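Local structure of putative uncharacterized protein (Mycobacterium avium, 2Z6V) at residues His91-Asp96 and Leu234-Ser239; Pro145-Glu150 and Asp155-Ala160. The protein is a sulfotransferase named STF9 and, like its family, probably transfers a sulfuryl group from PAPS to an acceptor that is not established. All coordinates share one frame; numbering follows the deposited sequence.

Interaction 1: residues His91-Asp96 and Leu234-Ser239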
ATOM      1  N   HIS A  91      18.042   5.197   8.275  1.00 30.88           N
ATOM      2  CA  HIS A  91      19.037   4.553   9.113  1.00 29.47           C
ATOM      3  C   HIS A  91      19.991   5.567   9.719  1.00 28.37           C
ATOM      4  O   HIS A  91      20.361   5.460  10.890  1.00 28.86           O
ATOM      5  CB  HIS A  91      19.828   3.515   8.322  1.00 31.51           C
ATOM      6  CG  HIS A  91      20.923   2.878   9.116  1.00 33.54           C
ATOM      7  ND1 HIS A  91      22.233   3.306   9.055  1.00 35.05           N
ATOM      8  CD2 HIS A  91      20.884   1.916  10.068  1.00 32.79           C
ATOM      9  CE1 HIS A  91      22.952   2.636   9.937  1.00 35.35           C
ATOM     10  NE2 HIS A  91      22.158   1.789  10.566  1.00 33.92           N
ATOM     11  N   ALA A  92      20.392   6.553   8.924  1.00 26.90           N
ATOM     12  CA  ALA A  92      21.311   7.580   9.414  1.00 27.49           C
ATOM     13  C   ALA A  92      20.637   8.373  10.528  1.00 28.74           C
ATOM     14  O   ALA A  92      21.263   8.707  11.540  1.00 28.34           O
ATOM     15  CB  ALA A  92      21.724   8.514   8.276  1.00 23.19           C
ATOM     16  N   TYR A  93      19.349   8.657  10.342  1.00 28.60           N
ATOM     17  CA  TYR A  93      18.596   9.411  11.328  1.00 27.54           C
ATOM     18  C   TYR A  93      18.471   8.652  12.649  1.00 27.73           C
ATOM     19  O   TYR A  93      18.725   9.206  13.722  1.00 26.31           O
ATOM     20  CB  TYR A  93      17.198   9.737  10.801  1.00 25.03           C
ATOM     21  CG  TYR A  93      16.488  10.765  11.645  1.00 23.54           C
ATOM     22  CD1 TYR A  93      16.828  12.117  11.557  1.00 22.32           C
ATOM     23  CD2 TYR A  93      15.511  10.384  12.567  1.00 22.07           C
ATOM     24  CE1 TYR A  93      16.212  13.065  12.366  1.00 23.67           C
ATOM     25  CE2 TYR A  93      14.887  11.326  13.387  1.00 22.93           C
ATOM     26  CZ  TYR A  93      15.241  12.665  13.278  1.00 24.64           C
ATOM     27  OH  TYR A  93      14.621  13.605  14.066  1.00 24.15           O
ATOM     28  N   ILE A  94      18.072   7.388  12.572  1.00 28.24           N
ATOM     29  CA  ILE A  94      17.921   6.592  13.784  1.00 29.31           C
ATOM     30  C   ILE A  94      19.231   6.515  14.562  1.00 31.23           C
ATOM     31  O   ILE A  94      19.225   6.623  15.792  1.00 32.15           O
ATOM     32  CB  ILE A  94      17.403   5.175  13.470  1.00 26.80           C
ATOM     33  CG1 ILE A  94      15.966   5.265  12.950  1.00 23.55           C
ATOM     34  CG2 ILE A  94      17.431   4.317  14.722  1.00 23.76           C
ATOM     35  CD1 ILE A  94      15.366   3.932  12.571  1.00 20.69           C
ATOM     36  N   GLN A  95      20.350   6.339  13.856  1.00 32.07           N
ATOM     37  CA  GLN A  95      21.639   6.287  14.528  1.00 32.89           C
ATOM     38  C   GLN A  95      21.856   7.579  15.322  1.00 33.34           C
ATOM     39  O   GLN A  95      22.355   7.539  16.441  1.00 34.84           O
ATOM     40  CB  GLN A  95      22.779   6.098  13.526  1.00 36.00           C
ATOM     41  CG  GLN A  95      22.821   4.730  12.858  1.00 42.88           C
ATOM     42  CD  GLN A  95      22.650   3.583  13.851  1.00 48.15           C
ATOM     43  OE1 GLN A  95      21.531   3.278  14.277  1.00 51.23           O
ATOM     44  NE2 GLN A  95      23.761   2.951  14.234  1.00 48.63           N
ATOM     45  N   ASP A  96      21.471   8.721  14.756  1.00 33.46           N
ATOM     46  CA  ASP A  96      21.626   9.999  15.456  1.00 34.57           C
ATOM     47  C   ASP A  96      20.534  10.242  16.495  1.00 34.60           C
ATOM     48  O   ASP A  96      20.640  11.177  17.288  1.00 35.32           O
ATOM     49  CB  ASP A  96      21.611  11.191  14.485  1.00 36.78           C
ATOM     50  CG  ASP A  96      22.853  11.268  13.621  1.00 38.72           C
ATOM     51  OD1 ASP A  96      23.949  10.898  14.099  1.00 42.91           O
ATOM     52  OD2 ASP A  96      22.735  11.722  12.464  1.00 39.23           O
ATOM     53  N   LEU A 234       7.807   4.235  11.601  1.00 20.41           N
ATOM     54  CA  LEU A 234       6.739   4.907  12.327  1.00 21.29           C
ATOM     55  C   LEU A 234       7.252   5.582  13.597  1.00 22.76           C
ATOM     56  O   LEU A 234       6.766   6.648  13.977  1.00 21.86           O
ATOM     57  CB  LEU A 234       5.619   3.918  12.658  1.00 21.37           C
ATOM     58  CG  LEU A 234       4.944   3.330  11.413  1.00 20.88           C
ATOM     59  CD1 LEU A 234       3.891   2.330  11.833  1.00 23.76           C
ATOM     60  CD2 LEU A 234       4.314   4.446  10.594  1.00 19.54           C
ATOM     61  N   GLN A 235       8.246   4.986  14.248  1.00 23.17           N
ATOM     62  CA  GLN A 235       8.790   5.593  15.459  1.00 25.47           C
ATOM     63  C   GLN A 235       9.513   6.905  15.140  1.00 25.31           C
ATOM     64  O   GLN A 235       9.570   7.808  15.975  1.00 25.01           O
ATOM     65  CB  GLN A 235       9.729   4.615  16.174  1.00 25.79           C
ATOM     66  CG  GLN A 235       8.995   3.449  16.819  1.00 25.34           C
ATOM     67  CD  GLN A 235       9.931   2.376  17.301  1.00 27.46           C
ATOM     68  OE1 GLN A 235      10.701   1.817  16.521  1.00 28.68           O
ATOM     69  NE2 GLN A 235       9.873   2.075  18.594  1.00 27.64           N
ATOM     70  N   VAL A 236      10.056   7.007  13.930  1.00 23.34           N
ATOM     71  CA  VAL A 236      10.738   8.226  13.517  1.00 23.49           C
ATOM     72  C   VAL A 236       9.708   9.326  13.232  1.00 24.66           C
ATOM     73  O   VAL A 236       9.917  10.495  13.569  1.00 23.56           O
ATOM     74  CB  VAL A 236      11.591   8.002  12.245  1.00 23.02           C
ATOM     75  CG1 VAL A 236      12.127   9.341  11.737  1.00 20.13           C
ATOM     76  CG2 VAL A 236      12.732   7.040  12.546  1.00 21.40           C
ATOM     77  N   LEU A 237       8.596   8.955  12.609  1.00 24.25           N
ATOM     78  CA  LEU A 237       7.566   9.935  12.306  1.00 25.38           C
ATOM     79  C   LEU A 237       6.851  10.387  13.586  1.00 27.53           C
ATOM     80  O   LEU A 237       6.457  11.553  13.696  1.00 29.18           O
ATOM     81  CB  LEU A 237       6.571   9.359  11.296  1.00 21.14           C
ATOM     82  CG  LEU A 237       7.130   9.013   9.904  1.00 22.92           C
ATOM     83  CD1 LEU A 237       6.042   8.331   9.063  1.00 20.45           C
ATOM     84  CD2 LEU A 237       7.625  10.279   9.198  1.00 18.64           C
ATOM     85  N   GLN A 238       6.697   9.475  14.550  1.00 27.32           N
ATOM     86  CA  GLN A 238       6.038   9.785  15.833  1.00 27.40           C
ATOM     87  C   GLN A 238       6.830  10.764  16.674  1.00 25.81           C
ATOM     88  O   GLN A 238       6.248  11.582  17.390  1.00 25.31           O
ATOM     89  CB  GLN A 238       5.897   8.555  16.728  1.00 26.86           C
ATOM     90  CG  GLN A 238       4.885   7.539  16.356  1.00 29.94           C
ATOM     91  CD  GLN A 238       4.815   6.462  17.414  1.00 31.55           C
ATOM     92  OE1 GLN A 238       5.845   6.027  17.930  1.00 31.80           O
ATOM     93  NE2 GLN A 238       3.598   6.024  17.747  1.00 35.53           N
ATOM     94  N   SER A 239       8.155  10.637  16.618  1.00 23.77           N
ATOM     95  CA  SER A 239       9.033  11.462  17.429  1.00 24.21           C
ATOM     96  C   SER A 239       8.762  12.956  17.343  1.00 25.25           C
ATOM     97  O   SER A 239       9.010  13.673  18.307  1.00 26.72           O
ATOM     98  CB  SER A 239      10.515  11.159  17.121  1.00 24.66           C
ATOM     99  OG  SER A 239      10.959  11.762  15.921  1.00 26.26           O
TER
HETATM  100  O   HOH W   1      13.259  12.903  16.242  1.00 24.89           O
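Val-236 sets its two methyl branches against two side chains of 91-96, one branch to each. CG1 meets the ring of Tyr-93 near CD2 and CE2, with CD2 3.6 Å away. Val-236 CG2 meets Ile-94, with CG1 of that isoleucine 3.7 Å away. The division follows from the first torsion of Val-236. With CG1 anti to the backbone N (chi1 172°), CG2 is left beside that N and faces the isoleucine. The CB of Ile-94 does not aim at 234-239, but its CG1 and CD1 bring the side chain closer. Ile-94 and Val-236 are the nearest backbone pair, with CA atoms 7.4 Å apart. The apolar contact is small and rests on three side chains, Tyr-93, Ile-94 and Val-236.

The polar part lies at the far end of the tyrosine. Tyr-93 OH is 2.7 Å from a water that lies in the plane of the ring, at its edge. The same water donates to Ser-239 OG at 2.6 Å. Ser-239 OG in turn donates back to Val-236 O, three residues earlier in the chain, at 2.9 Å. The water thus links the two segments where direct polar contact is lacking.

The contact joins the C-terminal parts of helices 70-96 and 224-238. The tyrosine ring also meets His-97. On helix 224-238, Leu-234 and Leu-237 pack on Trp-245 of strand 244-248, tying this helix to the central parallel sheet.

Interaction 2: residues Pro145-Glu150 and Asp155-Ala160; sequences PPASTE and DPRCLA
Arg-157 grips the carbonyl oxygen of Pro-145 end-on, with both terminal nitrogens on one atom. NH1 donates to Pro-145 O at 2.6 Å with an N-H...O angle of 155°. NH2 donates to the same oxygen at 3.0 Å and is more bent, at 132°. The oxygen lies in the guanidinium plane.

The adjacent NE/NH2 edge is held by Asp-155 in a side-on salt bridge, so NH2 serves both partners. NE of Arg-157 reaches OD1 of Asp-155 at 2.7 Å, on its syn side. Arg-157 NH2 donates to Asp-155 OD2 at 2.7 Å in a nearly straight bond, but from above the carboxylate plane. OD1 has a second donor, the backbone N of Arg-157, at 2.9 Å. This is a capping bond, with Asp-155 as the N-cap residue of helix 156-166. CG of Asp-155 stands anti to its own N (chi1 -176°), which turns the carboxylate toward the first turn.

Packing is confined to a few atoms around the guanidinium, where the Pro-145 and Arg-157 side chains cross at about a right angle. CB of Ala-147 sits 3.6 Å from Asp-155 OD2. Arg-157 also touches Trp-138.

One carboxylate therefore caps the helix and orients the arginine, which clamps the preceding loop. NE, NH1 and NH2 are all engaged, which should fix the rotation of the guanidinium. The paired aspartate probably offsets much of its charge.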
ATOM      1  N   PRO A 145      14.199  14.882   7.546  1.00 24.81           N
ATOM      2  CA  PRO A 145      13.855  14.748   8.974  1.00 26.11           C
ATOM      3  C   PRO A 145      12.335  14.827   9.161  1.00 24.92           C
ATOM      4  O   PRO A 145      11.653  15.494   8.393  1.00 25.51           O
ATOM      5  CB  PRO A 145      14.563  15.944   9.632  1.00 25.70           C
ATOM      6  CG  PRO A 145      15.477  16.499   8.556  1.00 27.90           C
ATOM      7  CD  PRO A 145      14.735  16.223   7.279  1.00 26.04           C
ATOM      8  N   PRO A 146      11.792  14.175  10.202  1.00 24.82           N
ATOM      9  CA  PRO A 146      10.336  14.210  10.418  1.00 24.31           C
ATOM     10  C   PRO A 146       9.801  15.594  10.782  1.00 24.01           C
ATOM     11  O   PRO A 146      10.514  16.419  11.363  1.00 22.81           O
ATOM     12  CB  PRO A 146      10.131  13.178  11.525  1.00 22.52           C
ATOM     13  CG  PRO A 146      11.379  13.360  12.358  1.00 24.24           C
ATOM     14  CD  PRO A 146      12.485  13.508  11.322  1.00 24.53           C
ATOM     15  N   ALA A 147       8.544  15.844  10.425  1.00 23.15           N
ATOM     16  CA  ALA A 147       7.919  17.133  10.695  1.00 23.93           C
ATOM     17  C   ALA A 147       7.028  17.110  11.924  1.00 25.52           C
ATOM     18  O   ALA A 147       6.597  16.053  12.386  1.00 26.91           O
ATOM     19  CB  ALA A 147       7.102  17.584   9.483  1.00 22.84           C
ATOM     20  N   SER A 148       6.753  18.298  12.448  1.00 26.57           N
ATOM     21  CA  SER A 148       5.884  18.449  13.602  1.00 26.43           C
ATOM     22  C   SER A 148       4.433  18.203  13.173  1.00 28.36           C
ATOM     23  O   SER A 148       4.098  18.257  11.978  1.00 27.01           O
ATOM     24  CB  SER A 148       6.011  19.864  14.159  1.00 22.64           C
ATOM     25  OG  SER A 148       5.571  20.800  13.197  1.00 22.30           O
ATOM     26  N   THR A 149       3.574  17.939  14.153  1.00 29.07           N
ATOM     27  CA  THR A 149       2.158  17.702  13.901  1.00 30.32           C
ATOM     28  C   THR A 149       1.532  18.876  13.137  1.00 30.60           C
ATOM     29  O   THR A 149       0.868  18.685  12.114  1.00 29.86           O
ATOM     30  CB  THR A 149       1.394  17.508  15.232  1.00 31.07           C
ATOM     31  OG1 THR A 149       2.025  16.471  15.992  1.00 32.22           O
ATOM     32  CG2 THR A 149      -0.053  17.121  14.978  1.00 27.51           C
ATOM     33  N   GLU A 150       1.762  20.090  13.630  1.00 29.83           N
ATOM     34  CA  GLU A 150       1.207  21.291  13.012  1.00 31.05           C
ATOM     35  C   GLU A 150       1.554  21.484  11.532  1.00 29.56           C
ATOM     36  O   GLU A 150       0.827  22.169  10.812  1.00 28.22           O
ATOM     37  CB  GLU A 150       1.660  22.542  13.774  1.00 32.98           C
ATOM     38  CG  GLU A 150       1.288  22.584  15.245  1.00 39.39           C
ATOM     39  CD  GLU A 150       2.072  21.591  16.106  1.00 43.92           C
ATOM     40  OE1 GLU A 150       3.322  21.553  16.009  1.00 45.39           O
ATOM     41  OE2 GLU A 150       1.434  20.861  16.898  1.00 45.85           O
ATOM     42  N   ASP A 155       4.518  21.329   5.385  1.00 28.82           N
ATOM     43  CA  ASP A 155       5.962  21.210   5.304  1.00 28.91           C
ATOM     44  C   ASP A 155       6.387  21.427   3.848  1.00 30.50           C
ATOM     45  O   ASP A 155       5.789  20.867   2.920  1.00 31.18           O
ATOM     46  CB  ASP A 155       6.389  19.827   5.795  1.00 27.70           C
ATOM     47  CG  ASP A 155       7.890  19.662   5.840  1.00 28.10           C
ATOM     48  OD1 ASP A 155       8.509  19.480   4.763  1.00 25.01           O
ATOM     49  OD2 ASP A 155       8.447  19.725   6.962  1.00 25.46           O
ATOM     50  N   PRO A 156       7.419  22.260   3.627  1.00 30.86           N
ATOM     51  CA  PRO A 156       7.930  22.562   2.283  1.00 30.49           C
ATOM     52  C   PRO A 156       8.131  21.338   1.382  1.00 30.88           C
ATOM     53  O   PRO A 156       7.990  21.430   0.163  1.00 32.87           O
ATOM     54  CB  PRO A 156       9.236  23.294   2.574  1.00 30.53           C
ATOM     55  CG  PRO A 156       8.916  24.031   3.845  1.00 29.56           C
ATOM     56  CD  PRO A 156       8.197  22.978   4.655  1.00 29.93           C
ATOM     57  N   ARG A 157       8.465  20.194   1.965  1.00 29.71           N
ATOM     58  CA  ARG A 157       8.663  18.997   1.157  1.00 30.80           C
ATOM     59  C   ARG A 157       7.310  18.530   0.647  1.00 31.24           C
ATOM     60  O   ARG A 157       7.193  18.015  -0.464  1.00 31.98           O
ATOM     61  CB  ARG A 157       9.350  17.904   1.974  1.00 28.98           C
ATOM     62  CG  ARG A 157      10.813  18.228   2.262  1.00 28.93           C
ATOM     63  CD  ARG A 157      11.335  17.456   3.452  1.00 28.24           C
ATOM     64  NE  ARG A 157      10.652  17.824   4.689  1.00 26.11           N
ATOM     65  CZ  ARG A 157      10.866  17.230   5.857  1.00 24.90           C
ATOM     66  NH1 ARG A 157      11.744  16.246   5.940  1.00 22.67           N
ATOM     67  NH2 ARG A 157      10.201  17.611   6.939  1.00 24.06           N
ATOM     68  N   CYS A 158       6.282  18.729   1.462  1.00 31.12           N
ATOM     69  CA  CYS A 158       4.936  18.360   1.060  1.00 30.67           C
ATOM     70  C   CYS A 158       4.453  19.362   0.006  1.00 30.98           C
ATOM     71  O   CYS A 158       3.909  18.978  -1.025  1.00 28.37           O
ATOM     72  CB  CYS A 158       3.998  18.395   2.259  1.00 30.72           C
ATOM     73  SG  CYS A 158       2.319  17.956   1.832  1.00 31.87           S
ATOM     74  N   LEU A 159       4.656  20.651   0.267  1.00 30.86           N
ATOM     75  CA  LEU A 159       4.237  21.673  -0.682  1.00 32.59           C
ATOM     76  C   LEU A 159       4.955  21.514  -2.025  1.00 33.53           C
ATOM     77  O   LEU A 159       4.334  21.623  -3.085  1.00 33.92           O
ATOM     78  CB  LEU A 159       4.492  23.066  -0.106  1.00 30.38           C
ATOM     79  CG  LEU A 159       3.688  23.368   1.162  1.00 31.82           C
ATOM     80  CD1 LEU A 159       3.867  24.837   1.533  1.00 28.21           C
ATOM     81  CD2 LEU A 159       2.208  23.042   0.938  1.00 25.72           C
ATOM     82  N   ALA A 160       6.256  21.241  -1.973  1.00 33.66           N
ATOM     83  CA  ALA A 160       7.046  21.062  -3.185  1.00 33.67           C
ATOM     84  C   ALA A 160       6.505  19.903  -4.002  1.00 33.61           C
ATOM     85  O   ALA A 160       6.446  19.968  -5.222  1.00 36.41           O
ATOM     86  CB  ALA A 160       8.503  20.807  -2.829  1.00 32.65           C
TER

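Interactions 1 and 2 have centres about 15 Å apart, and each lies about 21 Å from the centre of the chain, on the same side. Along the sequence, interaction 2 is nested inside the long chain excursion closed by interaction 1. Its segments come after strand 132-134, in the loop before helix 156-166 and at that helix's start. Pro-146 joins the two. Pro-146 CB packs 3.4 Å from Val-236 O, and Pro-146 CD lies 3.5 Å from Tyr-93 OH. Ala-147 O is also hydrogen-bonded to Thr-240 OG1, just past 234-239. The loop carrying Pro-145 and Pro-146 thus connects helices 70-96 and 224-238 with helix 156-166 in the sulfotransferase fold.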